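Putative acetyl transferase (Pyrococcus furiosus, PDB 1VKC) probably transfers an acyl group, most likely acetyl, as an acyltransferase of the GNAT family. Local coordinates at residues Glu29-Phe34 / Glu42-Arg47; Glu17-Glu22 / Val65-Arg70; Ile128-Glu133 / Arg145-Arg150; Val77-Thr82 / Glu117-Glu122. All blocks are in the same frame, centred on the assembly; numbering follows the deposited sequence. Where two conformers were deposited one is given.

Contact 1: Glu29-Phe34 / Glu42-Arg47; sequences EISYSF and EEYEER
Two tyrosine rings, Tyr32 and Tyr44, make most of this contact, centroids 5.0 Å apart and planes at 50°, an oblique pair. Tyr32 CD1 sits over one face of the Tyr44 ring, displaced toward its rim, 3.6 Å from Tyr44 CD1. Behind it Tyr32 CB rests 3.6 Å from Tyr44 CE1. The Tyr44 ring swings out from its helix with CG anti to the backbone N (chi1 164°), which carries its hydroxyl across to the backbone of helix 20-31.

Helices 20-31 and 41-57, joined by a short loop, are the two helices that follow the first strand in the GNAT fold. The second subunit also reaches this corner: its Lys101 lies against the Tyr32 ring as a cation-pi partner and bonds to Tyr32 O.

The polar end of Tyr44 is engaged by backbone: OH is hydrogen-bonded to Arg28 O. Ser31 CB packs 3.3 Å from Tyr44 OH, while Ser31 OG is turned to its own helix and bonds to Asp27 O. A leucine in place of Tyr44 would probably leave Arg28 O without its hydroxyl partner and open a gap beside Tyr32 CB and CD1.

Contact 2: Glu17-Glu22 / Val65-Arg70; sequences EEYIEE and VALNER
One face of the Tyr19 ring is taken by Leu67, whose CD2 stands 3.9 Å from the ring centroid and 27° off the normal, a CH-pi contact. The methyl lies toward the phenol end, 3.5 Å from Tyr19 CZ. Leu67 CD1 bears on the hydroxyl, 3.3 Å from Tyr19 OH, and both methyls of the leucine lie on the same side of the ring, CD1 toward CE2 and CD2 toward CE1. Val65 approaches obliquely at the other end of the ring, its CG2 4.0 Å from Tyr19 CD2. Within its own segment, Glu22 brings OE1 to the ring edge, in the ring plane.

The side chains of Tyr19 and Leu67 come from opposite directions, the leucine methyls ending over the ring face, whereas Val65 crosses the tyrosine at about a right angle. Tyr19 leans from the N-cap position of helix 20-31 over the strand, its CG lying beside the backbone N (chi1 -75°). Val65 and Leu67, two residues apart on strand 60-68, point to the same side of the sheet and so offer the ring a continuous apolar strip. Leu67 also packs on Thr12 and Val14 of the neighbouring strand 11-15. Thus the start of the first helix of the GNAT fold is laid on the sheet just after the chain leaves strand 11-15.

No hydrogen bond joins the two segments; Tyr19 OH has a weak one to Ser71 O. The hold is therefore chiefly apolar, with the phenol oxygen placed where the chain turns toward strand 73-83.

Contact 3: Ile128-Glu133 / Arg145-Arg150; sequences IVLRVE and RGYKAR
Ile128 and Leu130 both meet the Tyr147 ring at CE2, Ile128 from the edge. Ile128 CG2 lies there in the ring plane, 3.8 Å from Tyr147 CE2 and 3.4 Å from Tyr147 OH. Leu130 comes in obliquely with CD2, 3.7 Å from the same Tyr147 CE2. Both aliphatic side chains cross the tyrosine at about a right angle. Leu130 has CG wedged between its backbone N and carbonyl carbon (chi1 54°), a bend that carries CD2 to the ring although its CB does not point there.

The phenol oxygen is fixed from outside the pair by a hydrogen bond to Glu117 OE1 on helix 108-122, and the side chain of Glu117 packs on Ile128 too. A phenylalanine in place of Tyr147 would probably leave the Glu117 carboxylate without its hydroxyl mate and open a gap beside Ile128. Just before the tyrosine, Gly146, at positive phi, is the C-prime residue of a Schellman motif in which Tyr147 N bonds to Tyr142 O and Gly146 N to Glu143 O, so the chain turns sharply off helix 138-144.

Here strand 128-130, which follows helix 108-122 in the GNAT fold, leads on to helix 138-144, and the chain leaving that helix returns past the strand through Tyr147. Strand 128-130 runs parallel to strand 90-99, Leu130 also packs on Tyr142 of helix 138-144, and Tyr147 leans on Leu113 of helix 108-122.

Contact 4: Val77-Thr82 / Glu117-Glu122; sequences VWICIT and EEWAKE
Ile81 of strand 73-83 and Ala120 of helix 108-122 are the residues whose CA atoms come nearest, 7.5 Å apart, a distance spanned by side chains, with no hydrogen bond between the segments. Trp119 does the bridging with the benzene half of its indole. Its CZ3 is the meeting point: Ile81 CG1 comes within 3.5 Å of Trp119 CZ3, and Ile79 CG2 within 3.8 Å of the same atom. Both isoleucines approach the ring obliquely. Ile81 adds CD1, 3.6 Å from Trp119 CZ3, while Ile79 CD1 reaches back to CE3 of the indole at 3.9 Å.

Alternate residues of the strand face the helix, so Ile79 and Ile81 turn to it while Cys80 between them points away. This is helix-on-sheet packing in the GNAT fold: helix 108-122, which comes after strand 90-99, packs on one face of the central sheet. On the reverse face Trp78 stacks on Phe63 and meets Leu55 and Leu56 of helix 41-57, so the sheet is sandwiched between helices.

Trp119 sends its indole out over the strand because CG is turned away from the backbone N (chi1 -175°). The ring also reaches Glu60 and Lys62 of the adjacent strand 60-68, and Ile79 packs on Ala116, one turn earlier in the helix, and on Ala92 of strand 90-99.

From the N terminus, contact 2 opens first, at the start of helix 20-31, and closes on strand 60-68 after 42 intervening residues. Contact 1 is nested inside that loop, closing the short connection between helices 20-31 and 41-57. Contact 4 then opens on strand 73-83, next to 60-68 in the sheet, and closes at helix 108-122; contact 3 follows in series, from strand 128-130 to the chain beyond helix 138-144. None of the loops cross. Contacts 2, 3 and 4 reach the same sheet, while contact 1 pairs helices. Contacts 3 and 4 touch directly through Glu117, which belongs to contact 4 and meets both Tyr147 and Ile128 of contact 3.

Contact 1: Glu29-Phe34 / Glu42-Arg47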
loop_
_atom_site.group_PDB
_atom_site.type_symbol
_atom_site.label_atom_id
_atom_site.label_comp_id
_atom_site.label_asym_id
_atom_site.label_seq_id
_atom_site.Cartn_x
_atom_site.Cartn_y
_atom_site.Cartn_z
ATOM N N GLU A 29 2.562 3.351 2.681
ATOM C CA GLU A 29 2.282 2.358 1.638
ATOM C C GLU A 29 3.291 1.210 1.684
ATOM O O GLU A 29 2.908 0.030 1.699
ATOM C CB GLU A 29 2.270 3.039 0.246
ATOM C CG GLU A 29 1.970 2.102 -0.941
ATOM C CD GLU A 29 0.523 1.610 -0.988
ATOM O OE1 GLU A 29 0.299 0.433 -1.348
ATOM O OE2 GLU A 29 -0.389 2.394 -0.688
ATOM N N ILE A 30 4.571 1.552 1.706
ATOM C CA ILE A 30 5.633 0.558 1.726
ATOM C C ILE A 30 5.576 -0.332 2.993
ATOM O O ILE A 30 5.575 -1.574 2.894
ATOM C CB ILE A 30 7.020 1.240 1.599
ATOM C CG1 ILE A 30 7.209 1.790 0.173
ATOM C CG2 ILE A 30 8.162 0.253 1.916
ATOM C CD1 ILE A 30 8.489 2.549 -0.029
ATOM N N SER A 31 5.507 0.310 4.163
ATOM C CA SER A 31 5.631 -0.396 5.456
ATOM C C SER A 31 4.543 -1.427 5.678
ATOM O O SER A 31 4.740 -2.402 6.412
ATOM C CB SER A 31 5.624 0.595 6.611
ATOM O OG SER A 31 6.768 1.401 6.574
ATOM N N TYR A 32 3.391 -1.220 5.057
ATOM C CA TYR A 32 2.242 -2.082 5.317
ATOM C C TYR A 32 2.485 -3.546 4.918
ATOM O O TYR A 32 1.891 -4.450 5.501
ATOM C CB TYR A 32 0.983 -1.542 4.639
ATOM C CG TYR A 32 -0.195 -2.427 4.858
ATOM C CD1 TYR A 32 -0.718 -2.602 6.125
ATOM C CD2 TYR A 32 -0.758 -3.143 3.799
ATOM C CE1 TYR A 32 -1.797 -3.437 6.344
ATOM C CE2 TYR A 32 -1.835 -3.985 4.004
ATOM C CZ TYR A 32 -2.349 -4.128 5.278
ATOM O OH TYR A 32 -3.408 -4.959 5.490
ATOM N N SER A 33 3.366 -3.782 3.954
ATOM C CA SER A 33 3.657 -5.156 3.523
ATOM C C SER A 33 4.282 -5.999 4.634
ATOM O O SER A 33 4.102 -7.217 4.668
ATOM C CB SER A 33 4.565 -5.162 2.287
ATOM O OG SER A 33 5.846 -4.636 2.587
ATOM N N PHE A 34 4.997 -5.353 5.554
ATOM C CA PHE A 34 5.769 -6.072 6.570
ATOM C C PHE A 34 5.030 -6.280 7.899
ATOM O O PHE A 34 5.553 -6.926 8.795
ATOM C CB PHE A 34 7.108 -5.377 6.792
ATOM C CG PHE A 34 7.849 -5.112 5.521
ATOM C CD1 PHE A 34 8.602 -6.110 4.929
ATOM C CD2 PHE A 34 7.773 -3.867 4.900
ATOM C CE1 PHE A 34 9.271 -5.883 3.733
ATOM C CE2 PHE A 34 8.446 -3.623 3.694
ATOM C CZ PHE A 34 9.192 -4.633 3.110
ATOM N N GLU A 42 -7.404 0.453 8.376
ATOM C CA GLU A 42 -7.724 1.677 9.083
ATOM C C GLU A 42 -6.954 1.805 10.413
ATOM O O GLU A 42 -6.469 2.907 10.746
ATOM C CB GLU A 42 -9.224 1.787 9.353
ATOM C CG GLU A 42 -9.630 3.113 9.998
ATOM C CD GLU A 42 -9.217 4.318 9.166
ATOM O OE1 GLU A 42 -8.436 5.169 9.681
ATOM O OE2 GLU A 42 -9.658 4.409 7.987
ATOM N N GLU A 43 -6.875 0.704 11.165
ATOM C CA GLU A 43 -6.028 0.625 12.381
ATOM C C GLU A 43 -4.561 0.920 12.030
ATOM O O GLU A 43 -3.918 1.748 12.678
ATOM C CB GLU A 43 -6.140 -0.761 13.047
ATOM C CG GLU A 43 -7.432 -0.984 13.827
ATOM C CD GLU A 43 -7.748 -2.454 14.132
ATOM O OE1 GLU A 43 -8.680 -2.696 14.926
ATOM O OE2 GLU A 43 -7.089 -3.374 13.596
ATOM N N TYR A 44 -4.047 0.249 10.994
ATOM C CA TYR A 44 -2.660 0.447 10.568
ATOM C C TYR A 44 -2.395 1.928 10.267
ATOM O O TYR A 44 -1.472 2.528 10.792
ATOM C CB TYR A 44 -2.318 -0.424 9.353
ATOM C CG TYR A 44 -1.062 0.030 8.651
ATOM C CD1 TYR A 44 -1.118 0.695 7.420
ATOM C CD2 TYR A 44 0.190 -0.144 9.248
ATOM C CE1 TYR A 44 0.047 1.131 6.784
ATOM C CE2 TYR A 44 1.342 0.280 8.626
ATOM C CZ TYR A 44 1.272 0.919 7.400
ATOM O OH TYR A 44 2.428 1.330 6.814
ATOM N N GLU A 45 -3.236 2.515 9.422
ATOM C CA GLU A 45 -3.115 3.923 9.051
ATOM C C GLU A 45 -3.020 4.875 10.257
ATOM O O GLU A 45 -2.173 5.779 10.275
ATOM C CB GLU A 45 -4.313 4.301 8.190
ATOM C CG GLU A 45 -4.080 5.404 7.198
ATOM C CD GLU A 45 -4.703 5.085 5.845
ATOM O OE1 GLU A 45 -4.029 5.316 4.827
ATOM O OE2 GLU A 45 -5.860 4.576 5.810
ATOM N N GLU A 46 -3.886 4.683 11.249
ATOM C CA GLU A 46 -3.930 5.582 12.431
ATOM C C GLU A 46 -2.665 5.447 13.281
ATOM O O GLU A 46 -2.116 6.448 13.749
ATOM C CB GLU A 46 -5.162 5.282 13.299
ATOM C CG GLU A 46 -6.481 5.696 12.646
ATOM C CD GLU A 46 -7.714 5.233 13.412
ATOM O OE1 GLU A 46 -7.574 4.722 14.557
ATOM O OE2 GLU A 46 -8.832 5.378 12.857
ATOM N N ARG A 47 -2.230 4.206 13.474
ATOM C CA ARG A 47 -0.997 3.894 14.232
ATOM C C ARG A 47 0.259 4.357 13.497
ATOM O O ARG A 47 1.202 4.877 14.120
ATOM C CB ARG A 47 -0.911 2.404 14.474
ATOM C CG ARG A 47 -1.973 1.877 15.429
ATOM C CD ARG A 47 -1.944 0.386 15.586
ATOM N NE ARG A 47 -3.135 -0.089 16.277
ATOM C CZ ARG A 47 -3.486 -1.357 16.445
ATOM N NH1 ARG A 47 -4.622 -1.636 17.075
ATOM N NH2 ARG A 47 -2.734 -2.350 15.991
#

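Contact 2: Glu17-Glu22 / Val65-Arg70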
loop_
_atom_site.group_PDB
_atom_site.type_symbol
_atom_site.label_atom_id
_atom_site.label_comp_id
_atom_site.label_asym_id
_atom_site.label_seq_id
_atom_site.Cartn_x
_atom_site.Cartn_y
_atom_site.Cartn_z
ATOM N N GLU A 17 12.645 18.613 3.577
ATOM C CA GLU A 17 11.690 19.178 4.541
ATOM C C GLU A 17 10.347 19.440 3.886
ATOM O O GLU A 17 9.317 19.140 4.468
ATOM C CB GLU A 17 12.207 20.482 5.169
ATOM C CG GLU A 17 13.034 20.320 6.431
ATOM C CD GLU A 17 12.297 19.600 7.564
ATOM O OE1 GLU A 17 12.367 18.360 7.617
ATOM O OE2 GLU A 17 11.675 20.272 8.424
ATOM N N GLU A 18 10.372 19.990 2.669
ATOM C CA GLU A 18 9.139 20.320 1.928
ATOM C C GLU A 18 8.321 19.091 1.488
ATOM O O GLU A 18 7.156 19.228 1.102
ATOM C CB GLU A 18 9.482 21.143 0.687
ATOM N N TYR A 19 8.928 17.909 1.548
ATOM C CA TYR A 19 8.310 16.661 1.056
ATOM C C TYR A 19 7.878 15.705 2.167
ATOM O O TYR A 19 7.593 14.542 1.889
ATOM C CB TYR A 19 9.302 15.925 0.135
ATOM C CG TYR A 19 9.469 16.542 -1.233
ATOM C CD1 TYR A 19 8.705 16.092 -2.313
ATOM C CD2 TYR A 19 10.390 17.580 -1.456
ATOM C CE1 TYR A 19 8.846 16.651 -3.584
ATOM C CE2 TYR A 19 10.545 18.148 -2.729
ATOM C CZ TYR A 19 9.767 17.674 -3.791
ATOM O OH TYR A 19 9.897 18.209 -5.055
ATOM N N ILE A 20 7.816 16.173 3.412
ATOM C CA ILE A 20 7.524 15.267 4.549
ATOM C C ILE A 20 6.165 14.553 4.385
ATOM O O ILE A 20 6.059 13.352 4.608
ATOM C CB ILE A 20 7.611 16.000 5.927
ATOM C CG1 ILE A 20 9.052 16.392 6.236
ATOM C CG2 ILE A 20 7.116 15.092 7.049
ATOM C CD1 ILE A 20 9.164 17.531 7.237
ATOM N N GLU A 21 5.151 15.269 3.943
ATOM C CA GLU A 21 3.836 14.646 3.767
ATOM C C GLU A 21 3.908 13.503 2.736
ATOM O O GLU A 21 3.366 12.419 2.966
ATOM C CB GLU A 21 2.788 15.686 3.355
ATOM N N GLU A 22 4.597 13.740 1.620
ATOM C CA GLU A 22 4.734 12.709 0.562
ATOM C C GLU A 22 5.579 11.528 1.025
ATOM O O GLU A 22 5.272 10.383 0.710
ATOM C CB GLU A 22 5.313 13.310 -0.715
ATOM C CG GLU A 22 4.315 14.167 -1.462
ATOM C CD GLU A 22 4.939 14.906 -2.623
ATOM O OE1 GLU A 22 5.886 14.362 -3.254
ATOM O OE2 GLU A 22 4.469 16.033 -2.925
ATOM N N VAL A 65 15.751 13.890 -0.107
ATOM C CA VAL A 65 14.943 13.229 -1.113
ATOM C C VAL A 65 15.658 13.168 -2.451
ATOM O O VAL A 65 16.471 14.044 -2.776
ATOM C CB VAL A 65 13.548 13.907 -1.276
ATOM C CG1 VAL A 65 12.732 13.751 0.000
ATOM C CG2 VAL A 65 13.679 15.382 -1.658
ATOM N N ALA A 66 15.352 12.121 -3.216
ATOM C CA ALA A 66 15.790 11.983 -4.595
ATOM C C ALA A 66 14.598 12.383 -5.456
ATOM O O ALA A 66 13.502 11.840 -5.288
ATOM C CB ALA A 66 16.188 10.553 -4.889
ATOM N N LEU A 67 14.808 13.345 -6.352
ATOM C CA LEU A 67 13.719 13.900 -7.179
ATOM C C LEU A 67 14.064 13.730 -8.641
ATOM O O LEU A 67 15.172 14.054 -9.039
ATOM C CB LEU A 67 13.535 15.385 -6.882
ATOM C CG LEU A 67 13.138 15.790 -5.464
ATOM C CD1 LEU A 67 13.004 17.294 -5.376
ATOM C CD2 LEU A 67 11.848 15.110 -5.028
ATOM N N ASN A 68 13.126 13.219 -9.443
ATOM C CA ASN A 68 13.350 13.145 -10.894
ATOM C C ASN A 68 13.147 14.512 -11.553
ATOM O O ASN A 68 12.884 15.505 -10.863
ATOM C CB ASN A 68 12.491 12.051 -11.548
ATOM C CG ASN A 68 11.010 12.393 -11.598
ATOM O OD1 ASN A 68 10.575 13.469 -11.181
ATOM N ND2 ASN A 68 10.222 11.455 -12.106
ATOM N N GLU A 69 13.279 14.559 -12.880
ATOM C CA GLU A 69 13.225 15.827 -13.639
ATOM C C GLU A 69 11.886 16.568 -13.490
ATOM O O GLU A 69 11.837 17.789 -13.595
ATOM C CB GLU A 69 13.537 15.576 -15.126
ATOM N N ARG A 70 10.816 15.822 -13.226
ATOM C CA ARG A 70 9.499 16.398 -12.952
ATOM C C ARG A 70 9.286 16.690 -11.465
ATOM O O ARG A 70 8.156 16.930 -11.025
ATOM C CB ARG A 70 8.411 15.446 -13.447
#

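Contact 3: Ile128-Glu133 / Arg145-Arg150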
loop_
_atom_site.group_PDB
_atom_site.type_symbol
_atom_site.label_atom_id
_atom_site.label_comp_id
_atom_site.label_asym_id
_atom_site.label_seq_id
_atom_site.Cartn_x
_atom_site.Cartn_y
_atom_site.Cartn_z
ATOM N N ILE A 128 26.953 6.129 12.194
ATOM C CA ILE A 128 25.606 5.935 11.646
ATOM C C ILE A 128 25.105 4.617 12.200
ATOM O O ILE A 128 25.828 3.612 12.183
ATOM C CB ILE A 128 25.602 5.827 10.113
ATOM C CG1 ILE A 128 26.303 7.002 9.487
ATOM C CG2 ILE A 128 24.166 5.738 9.581
ATOM C CD1 ILE A 128 27.602 6.660 9.019
ATOM N N VAL A 129 23.865 4.629 12.681
ATOM C CA VAL A 129 23.231 3.446 13.264
ATOM C C VAL A 129 21.900 3.233 12.596
ATOM O O VAL A 129 21.191 4.184 12.315
ATOM C CB VAL A 129 23.045 3.644 14.791
ATOM C CG1 VAL A 129 22.411 2.410 15.440
ATOM C CG2 VAL A 129 24.397 3.982 15.433
ATOM N N LEU A 130 21.550 1.983 12.315
ATOM C CA LEU A 130 20.205 1.689 11.817
ATOM C C LEU A 130 19.798 0.252 12.152
ATOM O O LEU A 130 20.626 -0.569 12.548
ATOM C CB LEU A 130 20.108 1.989 10.309
ATOM C CG LEU A 130 21.205 1.267 9.474
ATOM C CD1 LEU A 130 20.687 -0.096 9.025
ATOM C CD2 LEU A 130 21.684 2.050 8.300
ATOM N N ARG A 131 18.511 -0.016 12.017
ATOM C CA ARG A 131 17.956 -1.320 12.275
ATOM C C ARG A 131 17.672 -1.972 10.948
ATOM O O ARG A 131 17.066 -1.335 10.067
ATOM C CB ARG A 131 16.670 -1.200 13.109
ATOM C CG ARG A 131 15.783 -2.414 13.107
ATOM C CD ARG A 131 14.541 -2.268 13.980
ATOM N NE ARG A 131 13.697 -3.449 13.830
ATOM C CZ ARG A 131 12.725 -3.789 14.647
ATOM N NH1 ARG A 131 12.432 -3.046 15.718
ATOM N NH2 ARG A 131 12.025 -4.894 14.390
ATOM N N VAL A 132 18.090 -3.231 10.805
ATOM C CA VAL A 132 17.772 -4.048 9.633
ATOM C C VAL A 132 17.176 -5.376 10.079
ATOM O O VAL A 132 17.669 -6.017 11.012
ATOM C CB VAL A 132 19.017 -4.278 8.706
ATOM C CG1 VAL A 132 20.132 -5.040 9.428
ATOM C CG2 VAL A 132 18.599 -5.009 7.419
ATOM N N GLU A 133 16.118 -5.800 9.407
ATOM C CA GLU A 133 15.473 -7.060 9.765
ATOM C C GLU A 133 16.380 -8.223 9.433
ATOM O O GLU A 133 17.076 -8.216 8.441
ATOM C CB GLU A 133 14.087 -7.194 9.116
ATOM C CG GLU A 133 13.143 -6.037 9.422
ATOM C CD GLU A 133 13.152 -5.618 10.898
ATOM O OE1 GLU A 133 12.660 -6.383 11.726
ATOM O OE2 GLU A 133 13.626 -4.504 11.212
ATOM N N ARG A 145 28.872 -1.659 2.712
ATOM C CA ARG A 145 29.108 -0.232 2.846
ATOM C C ARG A 145 29.754 0.136 4.194
ATOM O O ARG A 145 29.777 1.304 4.578
ATOM C CB ARG A 145 27.784 0.523 2.656
ATOM C CG ARG A 145 27.295 0.484 1.227
ATOM C CD ARG A 145 25.832 0.751 0.997
ATOM N NE ARG A 145 25.555 0.863 -0.438
ATOM C CZ ARG A 145 25.564 -0.155 -1.296
ATOM N NH1 ARG A 145 25.344 0.069 -2.580
ATOM N NH2 ARG A 145 25.765 -1.399 -0.886
ATOM N N GLY A 146 30.253 -0.855 4.916
ATOM C CA GLY A 146 31.001 -0.591 6.137
ATOM C C GLY A 146 30.234 -0.771 7.430
ATOM O O GLY A 146 30.791 -0.529 8.493
ATOM N N TYR A 147 28.978 -1.230 7.355
ATOM C CA TYR A 147 28.151 -1.448 8.556
ATOM C C TYR A 147 28.343 -2.827 9.153
ATOM O O TYR A 147 28.389 -3.830 8.434
ATOM C CB TYR A 147 26.657 -1.231 8.262
ATOM C CG TYR A 147 26.320 0.193 7.903
ATOM C CD1 TYR A 147 26.705 0.737 6.662
ATOM C CD2 TYR A 147 25.642 1.017 8.802
ATOM C CE1 TYR A 147 26.419 2.063 6.329
ATOM C CE2 TYR A 147 25.348 2.310 8.484
ATOM C CZ TYR A 147 25.752 2.842 7.239
ATOM O OH TYR A 147 25.477 4.146 6.940
ATOM N N LYS A 148 28.405 -2.875 10.486
ATOM C CA LYS A 148 28.572 -4.111 11.209
ATOM C C LYS A 148 27.482 -4.265 12.264
ATOM O O LYS A 148 27.112 -3.301 12.933
ATOM C CB LYS A 148 29.940 -4.140 11.877
ATOM C CG LYS A 148 31.139 -4.027 10.898
ATOM N N ALA A 149 26.963 -5.479 12.401
ATOM C CA ALA A 149 25.939 -5.774 13.429
ATOM C C ALA A 149 26.551 -5.625 14.824
ATOM O O ALA A 149 27.541 -6.282 15.137
ATOM C CB ALA A 149 25.398 -7.175 13.234
ATOM N N ARG A 150 25.982 -4.734 15.640
ATOM C CA ARG A 150 26.451 -4.485 17.014
ATOM C C ARG A 150 25.490 -5.082 18.070
ATOM O O ARG A 150 25.898 -5.416 19.178
ATOM C CB ARG A 150 26.579 -2.963 17.240
ATOM C CG ARG A 150 27.010 -2.523 18.632
ATOM C CD ARG A 150 28.448 -2.871 18.966
#

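Contact 4: Val77-Thr82 / Glu117-Glu122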
loop_
_atom_site.group_PDB
_atom_site.type_symbol
_atom_site.label_atom_id
_atom_site.label_comp_id
_atom_site.label_asym_id
_atom_site.label_seq_id
_atom_site.Cartn_x
_atom_site.Cartn_y
_atom_site.Cartn_z
ATOM N N VAL A 77 15.787 9.477 2.560
ATOM C CA VAL A 77 16.392 8.982 3.774
ATOM C C VAL A 77 15.983 9.890 4.934
ATOM O O VAL A 77 15.882 11.110 4.769
ATOM C CB VAL A 77 17.922 8.827 3.648
ATOM C CG1 VAL A 77 18.602 10.109 3.185
ATOM C CG2 VAL A 77 18.506 8.351 4.954
ATOM N N TRP A 78 15.672 9.271 6.079
ATOM C CA TRP A 78 15.270 9.997 7.293
ATOM C C TRP A 78 16.351 9.778 8.337
ATOM O O TRP A 78 16.587 8.661 8.738
ATOM C CB TRP A 78 13.879 9.490 7.751
ATOM C CG TRP A 78 13.300 10.109 9.014
ATOM C CD1 TRP A 78 13.811 11.143 9.750
ATOM C CD2 TRP A 78 12.071 9.736 9.655
ATOM N NE1 TRP A 78 12.997 11.404 10.825
ATOM C CE2 TRP A 78 11.915 10.567 10.787
ATOM C CE3 TRP A 78 11.084 8.779 9.384
ATOM C CZ2 TRP A 78 10.810 10.468 11.657
ATOM C CZ3 TRP A 78 9.980 8.674 10.247
ATOM C CH2 TRP A 78 9.857 9.513 11.371
ATOM N N ILE A 79 17.001 10.869 8.754
ATOM C CA ILE A 79 18.091 10.848 9.726
ATOM C C ILE A 79 17.677 11.543 11.015
ATOM O O ILE A 79 17.042 12.612 10.976
ATOM C CB ILE A 79 19.320 11.605 9.190
ATOM C CG1 ILE A 79 19.634 11.217 7.758
ATOM C CG2 ILE A 79 20.542 11.371 10.105
ATOM C CD1 ILE A 79 20.399 12.266 7.040
ATOM N N CYS A 80 18.071 10.947 12.139
ATOM C CA CYS A 80 17.906 11.525 13.473
ATOM C C CYS A 80 19.245 11.580 14.203
ATOM O O CYS A 80 19.877 10.535 14.417
ATOM C CB CYS A 80 16.956 10.656 14.307
ATOM S SG CYS A 80 16.531 11.321 15.925
ATOM N N ILE A 81 19.658 12.782 14.610
ATOM C CA ILE A 81 20.862 12.955 15.437
ATOM C C ILE A 81 20.491 12.717 16.886
ATOM O O ILE A 81 19.594 13.372 17.414
ATOM C CB ILE A 81 21.461 14.386 15.280
ATOM C CG1 ILE A 81 21.893 14.650 13.832
ATOM C CG2 ILE A 81 22.620 14.610 16.274
ATOM C CD1 ILE A 81 23.001 13.762 13.326
ATOM N N THR A 82 21.162 11.769 17.529
ATOM C CA THR A 82 20.850 11.421 18.911
ATOM C C THR A 82 22.091 10.898 19.610
ATOM O O THR A 82 23.213 11.054 19.077
ATOM C CB THR A 82 19.652 10.408 18.958
ATOM O OG1 THR A 82 19.309 10.115 20.313
ATOM C CG2 THR A 82 20.040 9.056 18.367
ATOM N N GLU A 117 25.337 9.950 5.400
ATOM C CA GLU A 117 26.632 9.790 6.059
ATOM C C GLU A 117 27.436 11.098 6.055
ATOM O O GLU A 117 28.031 11.498 7.075
ATOM C CB GLU A 117 27.403 8.666 5.400
ATOM C CG GLU A 117 26.779 7.295 5.682
ATOM C CD GLU A 117 27.570 6.140 5.096
ATOM O OE1 GLU A 117 26.991 5.037 4.932
ATOM O OE2 GLU A 117 28.777 6.323 4.815
ATOM N N GLU A 118 27.407 11.778 4.922
ATOM C CA GLU A 118 28.087 13.071 4.791
ATOM C C GLU A 118 27.503 14.114 5.756
ATOM O O GLU A 118 28.260 14.802 6.448
ATOM C CB GLU A 118 28.046 13.543 3.337
ATOM C CG GLU A 118 28.972 12.719 2.446
ATOM C CD GLU A 118 28.686 12.832 0.944
ATOM O OE1 GLU A 118 27.687 13.486 0.550
ATOM O OE2 GLU A 118 29.474 12.244 0.152
ATOM N N TRP A 119 26.170 14.200 5.826
ATOM C CA TRP A 119 25.501 15.135 6.702
ATOM C C TRP A 119 25.738 14.799 8.172
ATOM O O TRP A 119 25.999 15.692 8.972
ATOM C CB TRP A 119 24.012 15.191 6.403
ATOM C CG TRP A 119 23.261 16.239 7.196
ATOM C CD1 TRP A 119 23.123 17.569 6.886
ATOM C CD2 TRP A 119 22.538 16.031 8.397
ATOM N NE1 TRP A 119 22.360 18.199 7.841
ATOM C CE2 TRP A 119 21.982 17.276 8.781
ATOM C CE3 TRP A 119 22.287 14.912 9.204
ATOM C CZ2 TRP A 119 21.209 17.429 9.931
ATOM C CZ3 TRP A 119 21.521 15.066 10.347
ATOM C CH2 TRP A 119 20.985 16.320 10.698
ATOM N N ALA A 120 25.647 13.512 8.514
ATOM C CA ALA A 120 25.944 13.052 9.861
ATOM C C ALA A 120 27.348 13.533 10.322
ATOM O O ALA A 120 27.504 14.062 11.420
ATOM C CB ALA A 120 25.818 11.488 9.931
ATOM N N LYS A 121 28.340 13.367 9.462
ATOM C CA LYS A 121 29.702 13.802 9.753
ATOM C C LYS A 121 29.748 15.320 10.044
ATOM O O LYS A 121 30.411 15.747 10.990
ATOM C CB LYS A 121 30.636 13.446 8.591
ATOM C CG LYS A 121 32.106 13.267 8.983
ATOM C CD LYS A 121 32.852 12.463 7.905
ATOM C CE LYS A 121 34.332 12.291 8.233
ATOM N NZ LYS A 121 35.068 11.596 7.133
ATOM N N GLU A 122 29.046 16.110 9.226
ATOM C CA GLU A 122 28.960 17.590 9.409
ATOM C C GLU A 122 28.418 17.970 10.751
ATOM O O GLU A 122 28.795 19.000 11.304
ATOM C CB GLU A 122 28.013 18.215 8.391
ATOM C CG GLU A 122 28.472 18.171 6.965
ATOM C CD GLU A 122 27.426 18.723 6.015
ATOM O OE1 GLU A 122 27.570 18.464 4.806
ATOM O OE2 GLU A 122 26.470 19.408 6.470
#